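Local coordinates for protein cytochrome C2 (Rhodobacter capsulatus, PDB 1VYD) that carries electrons with a covalently bound heme c, donating them to the oxidized bacteriochlorophyll in bacterial photophosphorylation, at residues A[20-25]-A[36-41]. The protein carries 1 engineered substitution. Numbering follows the deposited sequence.
Sequences IAPDGT and NLYGVV. With HEM (protoporphyrin IX containing Fe), chain C.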
ATOM      1  N   ILE A  20      -3.131 -10.763   5.167  1.00 24.01           N
ATOM      2  CA  ILE A  20      -3.977 -11.663   5.948  1.00 27.14           C
ATOM      3  C   ILE A  20      -5.449 -11.558   5.600  1.00 26.03           C
ATOM      4  O   ILE A  20      -6.000 -10.457   5.712  1.00 24.91           O
ATOM      5  CB  ILE A  20      -3.711 -11.455   7.461  1.00 27.10           C
ATOM      6  CG1 ILE A  20      -2.266 -11.958   7.718  1.00 30.13           C
ATOM      7  CG2 ILE A  20      -4.578 -12.413   8.304  1.00 28.07           C
ATOM      8  CD1 ILE A  20      -1.512 -11.171   8.734  1.00 31.76           C
ATOM      9  N   ALA A  21      -6.059 -12.668   5.191  1.00 26.62           N
ATOM     10  CA  ALA A  21      -7.486 -12.661   4.873  1.00 26.03           C
ATOM     11  C   ALA A  21      -8.304 -12.514   6.143  1.00 24.84           C
ATOM     12  O   ALA A  21      -7.821 -12.796   7.227  1.00 25.39           O
ATOM     13  CB  ALA A  21      -7.958 -13.872   4.108  1.00 25.36           C
ATOM     14  N   PRO A  22      -9.571 -12.117   5.974  1.00 28.19           N
ATOM     15  CA  PRO A  22     -10.466 -11.893   7.084  1.00 29.78           C
ATOM     16  C   PRO A  22     -10.714 -13.128   7.947  1.00 29.81           C
ATOM     17  O   PRO A  22     -10.931 -12.942   9.165  1.00 28.74           O
ATOM     18  CB  PRO A  22     -11.723 -11.285   6.450  1.00 29.44           C
ATOM     19  CG  PRO A  22     -11.383 -10.909   5.041  1.00 28.99           C
ATOM     20  CD  PRO A  22     -10.170 -11.690   4.681  1.00 29.21           C
ATOM     21  N   ASP A  23     -10.653 -14.361   7.440  1.00 28.97           N
ATOM     22  CA  ASP A  23     -10.766 -15.511   8.351  1.00 30.03           C
ATOM     23  C   ASP A  23      -9.419 -15.770   9.006  1.00 31.24           C
ATOM     24  O   ASP A  23      -9.364 -16.809   9.697  1.00 32.43           O
ATOM     25  CB  ASP A  23     -11.278 -16.769   7.664  1.00 29.34           C
ATOM     26  CG  ASP A  23     -10.316 -17.260   6.588  1.00 33.87           C
ATOM     27  OD1 ASP A  23      -9.161 -16.749   6.454  1.00 34.34           O
ATOM     28  OD2 ASP A  23     -10.735 -18.094   5.713  1.00 35.32           O
ATOM     29  N   GLY A  24      -8.351 -14.972   8.820  1.00 30.40           N
ATOM     30  CA  GLY A  24      -7.055 -15.338   9.482  1.00 27.09           C
ATOM     31  C   GLY A  24      -6.102 -16.037   8.554  1.00 29.70           C
ATOM     32  O   GLY A  24      -4.922 -16.280   8.876  1.00 31.75           O
ATOM     33  N   THR A  25      -6.457 -16.502   7.377  1.00 29.05           N
ATOM     34  CA  THR A  25      -5.526 -17.210   6.486  1.00 30.32           C
ATOM     35  C   THR A  25      -4.382 -16.259   6.161  1.00 31.95           C
ATOM     36  O   THR A  25      -4.532 -15.105   5.727  1.00 31.04           O
ATOM     37  CB  THR A  25      -6.224 -17.695   5.170  1.00 30.50           C
ATOM     38  OG1 THR A  25      -7.346 -18.447   5.652  1.00 31.63           O
ATOM     39  CG2 THR A  25      -5.303 -18.537   4.309  1.00 28.14           C
ATOM     40  N   ASN A  36      -1.992  -4.324   7.247  1.00 22.57           N
ATOM     41  CA  ASN A  36      -2.391  -5.450   6.386  1.00 20.89           C
ATOM     42  C   ASN A  36      -2.617  -4.976   4.961  1.00 19.79           C
ATOM     43  O   ASN A  36      -3.445  -4.085   4.872  1.00 19.97           O
ATOM     44  CB  ASN A  36      -3.625  -6.096   7.028  1.00 22.12           C
ATOM     45  CG  ASN A  36      -4.035  -7.416   6.371  1.00 26.61           C
ATOM     46  OD1 ASN A  36      -3.349  -7.804   5.403  1.00 26.22           O
ATOM     47  ND2 ASN A  36      -5.131  -7.996   6.857  1.00 27.04           N
ATOM     48  N   LEU A  37      -2.172  -5.642   3.896  1.00 19.30           N
ATOM     49  CA  LEU A  37      -2.453  -5.191   2.540  1.00 18.16           C
ATOM     50  C   LEU A  37      -3.443  -6.066   1.781  1.00 21.31           C
ATOM     51  O   LEU A  37      -3.790  -5.598   0.714  1.00 20.58           O
ATOM     52  CB  LEU A  37      -1.133  -5.105   1.756  1.00 20.26           C
ATOM     53  CG  LEU A  37      -0.140  -4.035   2.252  1.00 19.95           C
ATOM     54  CD1 LEU A  37       1.048  -3.898   1.363  1.00 22.58           C
ATOM     55  CD2 LEU A  37      -0.883  -2.654   2.339  1.00 19.68           C
ATOM     56  N   TYR A  38      -4.054  -7.067   2.439  1.00 21.88           N
ATOM     57  CA  TYR A  38      -5.169  -7.805   1.878  1.00 22.48           C
ATOM     58  C   TYR A  38      -6.323  -6.862   1.625  1.00 22.01           C
ATOM     59  O   TYR A  38      -6.642  -6.147   2.574  1.00 20.56           O
ATOM     60  CB  TYR A  38      -5.719  -8.864   2.920  1.00 21.71           C
ATOM     61  CG  TYR A  38      -6.828  -9.732   2.310  1.00 21.41           C
ATOM     62  CD1 TYR A  38      -8.175  -9.374   2.318  1.00 21.48           C
ATOM     63  CD2 TYR A  38      -6.471 -10.934   1.708  1.00 23.06           C
ATOM     64  CE1 TYR A  38      -9.174 -10.139   1.754  1.00 22.34           C
ATOM     65  CE2 TYR A  38      -7.413 -11.784   1.128  1.00 22.71           C
ATOM     66  CZ  TYR A  38      -8.751 -11.349   1.166  1.00 25.32           C
ATOM     67  OH  TYR A  38      -9.663 -12.181   0.611  1.00 22.01           O
ATOM     68  N   GLY A  39      -6.937  -6.808   0.464  1.00 23.89           N
ATOM     69  CA  GLY A  39      -8.027  -5.931   0.142  1.00 23.58           C
ATOM     70  C   GLY A  39      -7.659  -4.470   0.061  1.00 25.25           C
ATOM     71  O   GLY A  39      -8.504  -3.584   0.065  1.00 25.17           O
ATOM     72  N   VAL A  40      -6.388  -4.113  -0.114  1.00 27.62           N
ATOM     73  CA  VAL A  40      -6.017  -2.657  -0.123  1.00 25.76           C
ATOM     74  C   VAL A  40      -6.391  -2.074  -1.461  1.00 25.15           C
ATOM     75  O   VAL A  40      -6.533  -0.891  -1.554  1.00 27.45           O
ATOM     76  CB  VAL A  40      -4.531  -2.420   0.164  1.00 25.22           C
ATOM     77  CG1 VAL A  40      -3.639  -3.002  -0.975  1.00 26.19           C
ATOM     78  CG2 VAL A  40      -4.224  -0.924   0.239  1.00 25.57           C
ATOM     79  N   VAL A  41      -6.552  -2.823  -2.552  1.00 26.62           N
ATOM     80  CA  VAL A  41      -7.047  -2.303  -3.808  1.00 25.71           C
ATOM     81  C   VAL A  41      -8.539  -1.934  -3.678  1.00 28.89           C
ATOM     82  O   VAL A  41      -9.390  -2.812  -3.461  1.00 30.77           O
ATOM     83  CB  VAL A  41      -6.819  -3.222  -5.023  1.00 26.27           C
ATOM     84  CG1 VAL A  41      -7.316  -2.542  -6.330  1.00 25.33           C
ATOM     85  CG2 VAL A  41      -5.306  -3.434  -5.218  1.00 22.31           C
TER
HETATM   86  CHA HEM C1117       1.516   2.115   3.982  1.00 25.42           C
HETATM   87  CHB HEM C1117       2.234  -0.687   0.060  1.00 23.55           C
HETATM   88  CHC HEM C1117       6.829  -1.452   1.498  1.00 22.83           C
HETATM   89  CHD HEM C1117       5.800   0.633   5.783  1.00 23.53           C
HETATM   90  C1A HEM C1117       1.371   1.475   2.755  1.00 23.79           C
HETATM   91  C2A HEM C1117       0.199   1.524   1.905  1.00 24.74           C
HETATM   92  C3A HEM C1117       0.435   0.773   0.851  1.00 23.13           C
HETATM   93  C4A HEM C1117       1.750   0.225   0.986  1.00 23.40           C
HETATM   94  CMA HEM C1117      -0.369   0.380  -0.412  1.00 27.42           C
HETATM   95  CAA HEM C1117      -1.079   2.351   2.278  1.00 23.06           C
HETATM   96  CBA HEM C1117      -2.030   1.460   3.042  1.00 23.66           C
HETATM   97  CGA HEM C1117      -3.348   2.031   3.519  1.00 25.21           C
HETATM   98  O1A HEM C1117      -3.673   3.217   3.217  1.00 26.00           O
HETATM   99  O2A HEM C1117      -3.944   1.278   4.325  1.00 23.17           O
HETATM  100  C1B HEM C1117       3.545  -1.108   0.172  1.00 21.50           C
HETATM  101  C2B HEM C1117       4.197  -1.893  -0.848  1.00 23.67           C
HETATM  102  C3B HEM C1117       5.465  -2.048  -0.445  1.00 23.50           C
HETATM  103  C4B HEM C1117       5.632  -1.443   0.836  1.00 22.22           C
HETATM  104  CMB HEM C1117       3.490  -2.445  -2.133  1.00 21.52           C
HETATM  105  CAB HEM C1117       6.651  -2.701  -1.199  1.00 23.40           C
HETATM  106  CBB HEM C1117       6.919  -2.297  -2.497  1.00 24.22           C
HETATM  107  C1C HEM C1117       6.916  -0.949   2.792  1.00 24.27           C
HETATM  108  C2C HEM C1117       8.093  -1.097   3.637  1.00 22.05           C
HETATM  109  C3C HEM C1117       7.824  -0.510   4.785  1.00 24.33           C
HETATM  110  C4C HEM C1117       6.468   0.008   4.734  1.00 25.14           C
HETATM  111  CMC HEM C1117       9.337  -1.867   3.158  1.00 21.81           C
HETATM  112  CAC HEM C1117       8.731  -0.246   6.005  1.00 28.10           C
HETATM  113  CBC HEM C1117      10.085  -0.032   5.913  1.00 29.21           C
HETATM  114  C1D HEM C1117       4.533   1.174   5.665  1.00 22.26           C
HETATM  115  C2D HEM C1117       3.941   2.057   6.635  1.00 21.39           C
HETATM  116  C3D HEM C1117       2.758   2.463   6.137  1.00 22.27           C
HETATM  117  C4D HEM C1117       2.605   1.901   4.816  1.00 25.18           C
HETATM  118  CMD HEM C1117       4.597   2.367   7.990  1.00 21.32           C
HETATM  119  CAD HEM C1117       1.746   3.448   6.719  1.00 24.71           C
HETATM  120  CBD HEM C1117       2.057   4.841   6.060  1.00 27.00           C
HETATM  121  CGD HEM C1117       1.762   6.056   6.893  1.00 30.22           C
HETATM  122  O1D HEM C1117       2.272   7.101   6.419  1.00 32.31           O
HETATM  123  O2D HEM C1117       1.215   5.975   8.038  1.00 30.83           O
HETATM  124  NA  HEM C1117       2.292   0.673   2.167  1.00 22.97           N
HETATM  125  NB  HEM C1117       4.408  -0.889   1.201  1.00 21.55           N
HETATM  126  NC  HEM C1117       5.939  -0.260   3.476  1.00 24.22           N
HETATM  127  ND  HEM C1117       3.719   1.111   4.538  1.00 22.25           N
HETATM  128 FE   HEM C1117       4.096   0.175   2.848  1.00 25.71          FE
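Ile20 and Tyr38 bring the two backbones closest, their CA atoms 5.7 Å apart, just where 20-25 enters a type I turn (Ala21 to Gly24) and 36-41 a type II turn (Leu37 to Val40). The polar link between them is the amide of Asn36, which bonds both the N-H and the C=O of Ile20, as a partner residue does in a hydrogen-bonded antiparallel pair. Asn36 OD1 accepts from Ile20 N at 3.0 Å, while Asn36 ND2 gives a nearly straight bond to Ile20 O, 2.9 Å long. That second bond lies in the amide plane and lands on a lone pair of the carbonyl. With CG anti to the backbone N (chi1 -171°), the amide reaches across to Ile20, and Asn36 OD1 also accepts from Tyr38 N at 3.1 Å, closing an Asx turn. Ile20 N and Tyr38 N therefore grip OD1 from opposite faces of its plane, and with the ND2 bond to Ile20 O they should leave the amide little freedom to rotate.

Beyond this polar link the Tyr38 ring lies against the start of the turn. Ala21 CA sits over the ring centre in a CH-pi contact, 3.8 Å from the centroid, and Ala21 CB lies over the same face, 3.7 Å from Tyr38 CE2. Pro22 crosses the tyrosine side chain at about a right angle, its CD 3.5 Å from Tyr38 CE1.

This surface contact joins the hairpin connecting strands 19-20 and 26-28 to the loop leading toward helix 55-62, which supplies Leu37 to the heme pocket of this cytochrome c. Tyr48 OH also bonds Asn36 ND2. Leu37 sets CD1 over the heme face, 3.7 Å from HEM CHB, and touches the axial ligand His17 and Leu111 of helix 104-113, while Tyr38 also touches Ile27 of strand 26-28.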